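PDB 2OG5: putative oxygenase from Streptomyces coelicolor, which catalyses the iron(II)- and 2-oxoglutarate-dependent 3-hydroxylation of L-asparagine, giving the (2S,3S)-3-hydroxyasparagine that is built into the calcium-dependent lipopeptide antibiotic. Local coordinates for residues I51-D64 with Q123-M135. Residues are numbered along the deposited sequence; the frame is centred on the assembly and turned at random.
Sequences IAWKLATQATGRPD and QREASLGAAVLLM. With ACY (acetic acid), chain C.
Leu128 sets its CD1 methyl over one face of the Trp53 indole. The methyl carbon stands 3.4 Å from the centroid of the five-membered ring of Trp53 and only 8° off its normal, a CH-pi contact. CD2 of the same leucine lies against NE1 and CE2. Beside this, Ala52 is a knob in a hole formed by Leu128, Ala131, Val132 and Met135. Its small side chain, and those of Ala56 and Ala131, let helices 42-58 and 128-140 come within 8.5 Å, measured between the axes of 51-58 and 128-135, which cross at 112°. Leu55 and Met135 meet tip to tip, with Leu55 CD2 3.6 Å from Met135 CG. The thioether of Met135 bends at chi3 (-68°), which carries CE back against Ala52. Helix 66-76 adjoins this apolar patch through Ala71 and Ala75.

Beyond the first helix, Pro63 wedges its ring between the backbone at Arg124-Ala126 and the side chains of Ala130 and Leu134. Ser127 caps the second helix, its OG accepting from Ala130 N.

Two salt bridges flank the proline. Arg62 NH1 reaches Glu125 OE2 at 3.0 Å, from above the carboxylate plane. Arg124 NH1 likewise meets Asp64 OD2 from above, at 3.0 Å. The other edge of the Arg124 guanidinium grips an acetate, probably from the crystallisation liquor, through two nearly straight bonds from NE and NH2. One water donates to both Asp64 OD2 and Arg124 O and accepts from Asp64 N, while Asp64 OD1 is held by Leu154 N.

The contact thus joins two helices on the flank of the jelly roll by an apolar seam that gives way to charge pairs at one end. Asp64, shared between arginine, water and backbone N-H, is probably stabilised as a carboxylate.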
ATOM      1  N   ILE A  51      19.364 -11.900  -6.704  1.00 22.39           N
ATOM      2  CA  ILE A  51      18.839 -12.283  -5.399  1.00 22.41           C
ATOM      3  C   ILE A  51      17.364 -12.709  -5.501  1.00 22.24           C
ATOM      4  O   ILE A  51      16.968 -13.722  -4.932  1.00 21.95           O
ATOM      5  CB  ILE A  51      18.973 -11.119  -4.383  1.00 22.01           C
ATOM      6  CG1 ILE A  51      20.447 -10.811  -4.089  1.00 22.58           C
ATOM      7  CG2 ILE A  51      18.277 -11.469  -3.074  1.00 22.31           C
ATOM      8  CD1 ILE A  51      20.671  -9.425  -3.484  1.00 22.06           C
ATOM      9  N   ALA A  52      16.567 -11.931  -6.232  1.00 22.38           N
ATOM     10  CA  ALA A  52      15.146 -12.219  -6.396  1.00 23.05           C
ATOM     11  C   ALA A  52      14.917 -13.534  -7.133  1.00 23.40           C
ATOM     12  O   ALA A  52      14.066 -14.328  -6.735  1.00 22.34           O
ATOM     13  CB  ALA A  52      14.456 -11.075  -7.119  1.00 22.63           C
ATOM     14  N   TRP A  53      15.683 -13.776  -8.196  1.00 24.25           N
ATOM     15  CA  TRP A  53      15.543 -15.030  -8.942  1.00 25.43           C
ATOM     16  C   TRP A  53      15.932 -16.242  -8.103  1.00 25.15           C
ATOM     17  O   TRP A  53      15.271 -17.276  -8.165  1.00 25.06           O
ATOM     18  CB  TRP A  53      16.350 -14.999 -10.246  1.00 27.56           C
ATOM     19  CG  TRP A  53      15.589 -14.400 -11.373  1.00 29.92           C
ATOM     20  CD1 TRP A  53      15.849 -13.218 -12.007  1.00 31.52           C
ATOM     21  CD2 TRP A  53      14.421 -14.944 -12.005  1.00 31.86           C
ATOM     22  NE1 TRP A  53      14.921 -12.997 -12.999  1.00 31.75           N
ATOM     23  CE2 TRP A  53      14.030 -14.037 -13.014  1.00 32.16           C
ATOM     24  CE3 TRP A  53      13.663 -16.106 -11.809  1.00 31.97           C
ATOM     25  CZ2 TRP A  53      12.915 -14.259 -13.833  1.00 31.93           C
ATOM     26  CZ3 TRP A  53      12.553 -16.325 -12.620  1.00 31.73           C
ATOM     27  CH2 TRP A  53      12.191 -15.405 -13.622  1.00 31.49           C
ATOM     28  N   LYS A  54      17.008 -16.117  -7.330  1.00 25.22           N
ATOM     29  CA  LYS A  54      17.442 -17.196  -6.444  1.00 25.18           C
ATOM     30  C   LYS A  54      16.362 -17.525  -5.411  1.00 24.60           C
ATOM     31  O   LYS A  54      16.058 -18.689  -5.165  1.00 24.18           O
ATOM     32  CB  LYS A  54      18.755 -16.823  -5.756  1.00 25.76           C
ATOM     33  CG  LYS A  54      19.361 -17.922  -4.890  1.00 26.67           C
ATOM     34  CD  LYS A  54      20.720 -17.495  -4.356  1.00 27.38           C
ATOM     35  CE  LYS A  54      21.226 -18.419  -3.244  1.00 29.60           C
ATOM     36  NZ  LYS A  54      22.057 -17.681  -2.230  1.00 31.69           N
ATOM     37  N   LEU A  55      15.783 -16.494  -4.803  1.00 23.72           N
ATOM     38  CA  LEU A  55      14.690 -16.700  -3.854  1.00 23.60           C
ATOM     39  C   LEU A  55      13.485 -17.356  -4.528  1.00 23.48           C
ATOM     40  O   LEU A  55      12.954 -18.352  -4.035  1.00 23.81           O
ATOM     41  CB  LEU A  55      14.273 -15.363  -3.238  1.00 23.14           C
ATOM     42  CG  LEU A  55      13.117 -15.372  -2.238  1.00 23.53           C
ATOM     43  CD1 LEU A  55      13.403 -16.241  -1.029  1.00 22.52           C
ATOM     44  CD2 LEU A  55      12.851 -13.939  -1.824  1.00 21.98           C
ATOM     45  N   ALA A  56      13.070 -16.803  -5.664  1.00 23.69           N
ATOM     46  CA  ALA A  56      11.883 -17.275  -6.374  1.00 23.98           C
ATOM     47  C   ALA A  56      12.001 -18.730  -6.842  1.00 24.40           C
ATOM     48  O   ALA A  56      11.006 -19.466  -6.843  1.00 25.04           O
ATOM     49  CB  ALA A  56      11.595 -16.373  -7.561  1.00 23.86           C
ATOM     50  N   THR A  57      13.205 -19.144  -7.232  1.00 24.49           N
ATOM     51  CA  THR A  57      13.398 -20.474  -7.831  1.00 25.08           C
ATOM     52  C   THR A  57      13.929 -21.530  -6.866  1.00 25.44           C
ATOM     53  O   THR A  57      13.680 -22.718  -7.078  1.00 26.38           O
ATOM     54  CB  THR A  57      14.338 -20.420  -9.053  1.00 25.07           C
ATOM     55  OG1 THR A  57      15.629 -19.950  -8.650  1.00 26.54           O
ATOM     56  CG2 THR A  57      13.762 -19.520 -10.140  1.00 25.38           C
ATOM     57  N   GLN A  58      14.658 -21.117  -5.825  1.00 25.70           N
ATOM     58  CA  GLN A  58      15.334 -22.075  -4.937  1.00 26.16           C
ATOM     59  C   GLN A  58      14.714 -22.233  -3.556  1.00 25.82           C
ATOM     60  O   GLN A  58      14.854 -23.286  -2.945  1.00 26.26           O
ATOM     61  CB  GLN A  58      16.821 -21.729  -4.777  1.00 26.47           C
ATOM     62  CG  GLN A  58      17.580 -21.569  -6.090  1.00 28.20           C
ATOM     63  CD  GLN A  58      19.097 -21.544  -5.898  1.00 28.76           C
ATOM     64  OE1 GLN A  58      19.599 -21.402  -4.781  1.00 33.97           O
ATOM     65  NE2 GLN A  58      19.829 -21.678  -6.997  1.00 33.21           N
ATOM     66  N   ALA A  59      14.041 -21.208  -3.043  1.00 25.17           N
ATOM     67  CA  ALA A  59      13.490 -21.303  -1.692  1.00 25.06           C
ATOM     68  C   ALA A  59      12.392 -22.361  -1.611  1.00 24.70           C
ATOM     69  O   ALA A  59      11.575 -22.490  -2.516  1.00 24.03           O
ATOM     70  CB  ALA A  59      12.967 -19.951  -1.232  1.00 24.94           C
ATOM     71  N   THR A  60      12.388 -23.129  -0.525  1.00 25.03           N
ATOM     72  CA  THR A  60      11.363 -24.148  -0.315  1.00 25.07           C
ATOM     73  C   THR A  60      10.053 -23.491   0.112  1.00 24.48           C
ATOM     74  O   THR A  60      10.052 -22.425   0.734  1.00 24.14           O
ATOM     75  CB  THR A  60      11.798 -25.204   0.722  1.00 25.49           C
ATOM     76  OG1 THR A  60      12.018 -24.580   1.992  1.00 28.83           O
ATOM     77  CG2 THR A  60      13.068 -25.892   0.268  1.00 26.61           C
ATOM     78  N   GLY A  61       8.943 -24.127  -0.236  1.00 23.96           N
ATOM     79  CA  GLY A  61       7.619 -23.623   0.100  1.00 23.51           C
ATOM     80  C   GLY A  61       7.148 -22.574  -0.880  1.00 23.19           C
ATOM     81  O   GLY A  61       7.652 -22.470  -2.001  1.00 23.19           O
ATOM     82  N   ARG A  62       6.186 -21.769  -0.443  1.00 22.24           N
ATOM     83  CA  ARG A  62       5.577 -20.752  -1.284  1.00 22.12           C
ATOM     84  C   ARG A  62       5.376 -19.503  -0.445  1.00 21.19           C
ATOM     85  O   ARG A  62       5.398 -19.589   0.779  1.00 20.88           O
ATOM     86  CB  ARG A  62       4.240 -21.245  -1.805  1.00 22.17           C
ATOM     87  CG  ARG A  62       4.348 -22.490  -2.667  1.00 23.26           C
ATOM     88  CD  ARG A  62       3.037 -22.760  -3.343  1.00 24.79           C
ATOM     89  NE  ARG A  62       1.988 -22.972  -2.354  1.00 26.48           N
ATOM     90  CZ  ARG A  62       0.684 -22.897  -2.601  1.00 28.83           C
ATOM     91  NH1 ARG A  62       0.236 -22.633  -3.821  1.00 29.54           N
ATOM     92  NH2 ARG A  62      -0.178 -23.091  -1.613  1.00 30.94           N
ATOM     93  N   PRO A  63       5.192 -18.340  -1.096  1.00 20.59           N
ATOM     94  CA  PRO A  63       5.179 -17.053  -0.397  1.00 20.43           C
ATOM     95  C   PRO A  63       4.393 -16.921   0.907  1.00 20.18           C
ATOM     96  O   PRO A  63       4.843 -16.200   1.795  1.00 20.30           O
ATOM     97  CB  PRO A  63       4.618 -16.106  -1.457  1.00 20.49           C
ATOM     98  CG  PRO A  63       5.172 -16.640  -2.713  1.00 20.94           C
ATOM     99  CD  PRO A  63       5.086 -18.134  -2.553  1.00 20.97           C
ATOM    100  N   ASP A  64       3.231 -17.549   1.038  1.00 19.55           N
ATOM    101  CA  ASP A  64       2.454 -17.433   2.286  1.00 19.35           C
ATOM    102  C   ASP A  64       2.974 -18.310   3.423  1.00 19.90           C
ATOM    103  O   ASP A  64       2.541 -18.162   4.569  1.00 20.16           O
ATOM    104  CB  ASP A  64       0.976 -17.712   2.023  1.00 19.04           C
ATOM    105  CG  ASP A  64       0.370 -16.688   1.099  1.00 19.28           C
ATOM    106  OD1 ASP A  64       0.161 -15.541   1.538  1.00 18.16           O
ATOM    107  OD2 ASP A  64       0.136 -17.007  -0.086  1.00 20.25           O
ATOM    108  N   GLN A 123      -1.133 -13.855  -5.369  1.00 20.81           N
ATOM    109  CA  GLN A 123       0.071 -14.563  -5.803  1.00 21.05           C
ATOM    110  C   GLN A 123       0.438 -15.629  -4.780  1.00 21.14           C
ATOM    111  O   GLN A 123       1.170 -15.368  -3.825  1.00 21.21           O
ATOM    112  CB  GLN A 123       1.224 -13.567  -6.007  1.00 21.28           C
ATOM    113  CG  GLN A 123       2.499 -14.159  -6.586  1.00 20.82           C
ATOM    114  CD  GLN A 123       2.308 -14.672  -8.000  1.00 20.14           C
ATOM    115  OE1 GLN A 123       1.731 -13.987  -8.847  1.00 21.49           O
ATOM    116  NE2 GLN A 123       2.775 -15.886  -8.251  1.00 21.67           N
ATOM    117  N   ARG A 124      -0.080 -16.839  -4.982  1.00 21.24           N
ATOM    118  CA  ARG A 124       0.180 -17.957  -4.080  1.00 21.42           C
ATOM    119  C   ARG A 124       1.471 -18.679  -4.441  1.00 21.52           C
ATOM    120  O   ARG A 124       2.108 -19.268  -3.580  1.00 21.07           O
ATOM    121  CB  ARG A 124      -0.974 -18.973  -4.107  1.00 21.51           C
ATOM    122  CG  ARG A 124      -2.320 -18.444  -3.625  1.00 22.47           C
ATOM    123  CD  ARG A 124      -2.309 -18.164  -2.139  1.00 22.29           C
ATOM    124  NE  ARG A 124      -3.611 -17.718  -1.643  1.00 21.50           N
ATOM    125  CZ  ARG A 124      -3.809 -17.200  -0.434  1.00 22.08           C
ATOM    126  NH1 ARG A 124      -2.802 -17.074   0.419  1.00 21.34           N
ATOM    127  NH2 ARG A 124      -5.022 -16.811  -0.062  1.00 22.89           N
ATOM    128  N   GLU A 125       1.833 -18.685  -5.722  1.00 21.86           N
ATOM    129  CA  GLU A 125       3.061 -19.355  -6.159  1.00 22.41           C
ATOM    130  C   GLU A 125       4.266 -18.437  -6.043  1.00 22.30           C
ATOM    131  O   GLU A 125       4.136 -17.219  -6.116  1.00 22.29           O
ATOM    132  CB  GLU A 125       2.926 -19.826  -7.611  1.00 23.11           C
ATOM    133  CG  GLU A 125       1.840 -20.864  -7.814  1.00 25.94           C
ATOM    134  CD  GLU A 125       2.098 -22.151  -7.055  1.00 29.81           C
ATOM    135  OE1 GLU A 125       3.279 -22.536  -6.883  1.00 32.87           O
ATOM    136  OE2 GLU A 125       1.112 -22.801  -6.638  1.00 33.14           O
ATOM    137  N   ALA A 126       5.441 -19.041  -5.860  1.00 22.31           N
ATOM    138  CA  ALA A 126       6.694 -18.299  -5.865  1.00 21.91           C
ATOM    139  C   ALA A 126       6.849 -17.575  -7.193  1.00 22.15           C
ATOM    140  O   ALA A 126       6.498 -18.112  -8.256  1.00 22.53           O
ATOM    141  CB  ALA A 126       7.886 -19.240  -5.625  1.00 22.04           C
ATOM    142  N   SER A 127       7.350 -16.349  -7.135  1.00 21.67           N
ATOM    143  CA  SER A 127       7.539 -15.540  -8.325  1.00 21.61           C
ATOM    144  C   SER A 127       8.498 -14.405  -8.024  1.00 21.80           C
ATOM    145  O   SER A 127       8.775 -14.111  -6.857  1.00 21.06           O
ATOM    146  CB  SER A 127       6.203 -14.976  -8.819  1.00 21.36           C
ATOM    147  OG  SER A 127       5.751 -13.922  -7.981  1.00 21.52           O
ATOM    148  N   LEU A 128       8.982 -13.751  -9.074  1.00 22.03           N
ATOM    149  CA  LEU A 128       9.873 -12.606  -8.929  1.00 22.18           C
ATOM    150  C   LEU A 128       9.187 -11.440  -8.194  1.00 21.62           C
ATOM    151  O   LEU A 128       9.790 -10.789  -7.329  1.00 20.84           O
ATOM    152  CB  LEU A 128      10.374 -12.161 -10.305  1.00 22.78           C
ATOM    153  CG  LEU A 128      11.790 -11.630 -10.408  1.00 23.68           C
ATOM    154  CD1 LEU A 128      12.805 -12.676  -9.956  1.00 24.80           C
ATOM    155  CD2 LEU A 128      12.062 -11.211 -11.853  1.00 24.98           C
ATOM    156  N   GLY A 129       7.923 -11.185  -8.524  1.00 21.53           N
ATOM    157  CA  GLY A 129       7.172 -10.123  -7.857  1.00 20.88           C
ATOM    158  C   GLY A 129       6.978 -10.375  -6.375  1.00 20.01           C
ATOM    159  O   GLY A 129       7.155  -9.469  -5.552  1.00 19.87           O
ATOM    160  N   ALA A 130       6.620 -11.608  -6.025  1.00 19.46           N
ATOM    161  CA  ALA A 130       6.516 -11.984  -4.612  1.00 19.21           C
ATOM    162  C   ALA A 130       7.856 -11.836  -3.901  1.00 18.79           C
ATOM    163  O   ALA A 130       7.912 -11.402  -2.750  1.00 18.10           O
ATOM    164  CB  ALA A 130       5.992 -13.408  -4.461  1.00 19.15           C
ATOM    165  N   ALA A 131       8.938 -12.212  -4.574  1.00 18.74           N
ATOM    166  CA  ALA A 131      10.276 -12.121  -3.998  1.00 18.91           C
ATOM    167  C   ALA A 131      10.616 -10.675  -3.671  1.00 18.89           C
ATOM    168  O   ALA A 131      11.007 -10.350  -2.557  1.00 18.97           O
ATOM    169  CB  ALA A 131      11.328 -12.727  -4.958  1.00 18.79           C
ATOM    170  N   VAL A 132      10.462  -9.790  -4.645  1.00 18.84           N
ATOM    171  CA  VAL A 132      10.746  -8.375  -4.421  1.00 18.68           C
ATOM    172  C   VAL A 132       9.909  -7.789  -3.266  1.00 18.79           C
ATOM    173  O   VAL A 132      10.435  -7.117  -2.373  1.00 19.17           O
ATOM    174  CB  VAL A 132      10.518  -7.566  -5.708  1.00 18.96           C
ATOM    175  CG1 VAL A 132      10.559  -6.072  -5.431  1.00 19.92           C
ATOM    176  CG2 VAL A 132      11.553  -7.963  -6.763  1.00 18.91           C
ATOM    177  N   LEU A 133       8.603  -8.041  -3.288  1.00 18.47           N
ATOM    178  CA  LEU A 133       7.728  -7.468  -2.276  1.00 18.19           C
ATOM    179  C   LEU A 133       8.016  -8.010  -0.885  1.00 17.44           C
ATOM    180  O   LEU A 133       8.053  -7.242   0.073  1.00 18.21           O
ATOM    181  CB  LEU A 133       6.260  -7.695  -2.636  1.00 18.40           C
ATOM    182  CG  LEU A 133       5.722  -6.760  -3.720  1.00 18.02           C
ATOM    183  CD1 LEU A 133       4.428  -7.336  -4.301  1.00 17.78           C
ATOM    184  CD2 LEU A 133       5.479  -5.337  -3.188  1.00 18.10           C
ATOM    185  N   LEU A 134       8.193  -9.323  -0.746  1.00 17.53           N
ATOM    186  CA  LEU A 134       8.335  -9.878   0.596  1.00 18.04           C
ATOM    187  C   LEU A 134       9.725  -9.577   1.173  1.00 17.88           C
ATOM    188  O   LEU A 134       9.874  -9.380   2.385  1.00 17.86           O
ATOM    189  CB  LEU A 134       7.978 -11.370   0.635  1.00 17.51           C
ATOM    190  CG  LEU A 134       6.491 -11.673   0.363  1.00 18.81           C
ATOM    191  CD1 LEU A 134       6.166 -13.159   0.526  1.00 19.55           C
ATOM    192  CD2 LEU A 134       5.566 -10.850   1.248  1.00 20.17           C
ATOM    193  N   MET A 135      10.748  -9.504   0.323  1.00 17.95           N
ATOM    194  CA  MET A 135      12.076  -9.067   0.795  1.00 18.07           C
ATOM    195  C   MET A 135      11.986  -7.643   1.338  1.00 18.16           C
ATOM    196  O   MET A 135      12.427  -7.368   2.457  1.00 18.26           O
ATOM    197  CB  MET A 135      13.134  -9.150  -0.312  1.00 18.54           C
ATOM    198  CG  MET A 135      13.552 -10.563  -0.651  1.00 18.15           C
ATOM    199  SD  MET A 135      14.946 -10.670  -1.808  1.00 19.35           S
ATOM    200  CE  MET A 135      14.206 -10.034  -3.318  1.00 19.93           C
TER
HETATM  201  C   ACY C 402      -6.851 -17.364  -3.234  1.00 27.52           C
HETATM  202  O   ACY C 402      -7.184 -16.937  -2.115  1.00 27.22           O
HETATM  203  OXT ACY C 402      -5.816 -18.021  -3.472  1.00 27.49           O
HETATM  204  CH3 ACY C 402      -7.769 -17.048  -4.373  1.00 27.14           C
HETATM  205  O   HOH W   1       0.547 -14.327  -1.299  1.00 19.54           O
HETATM  206  O   HOH W   2       1.541 -19.152  -0.881  1.00 22.88           O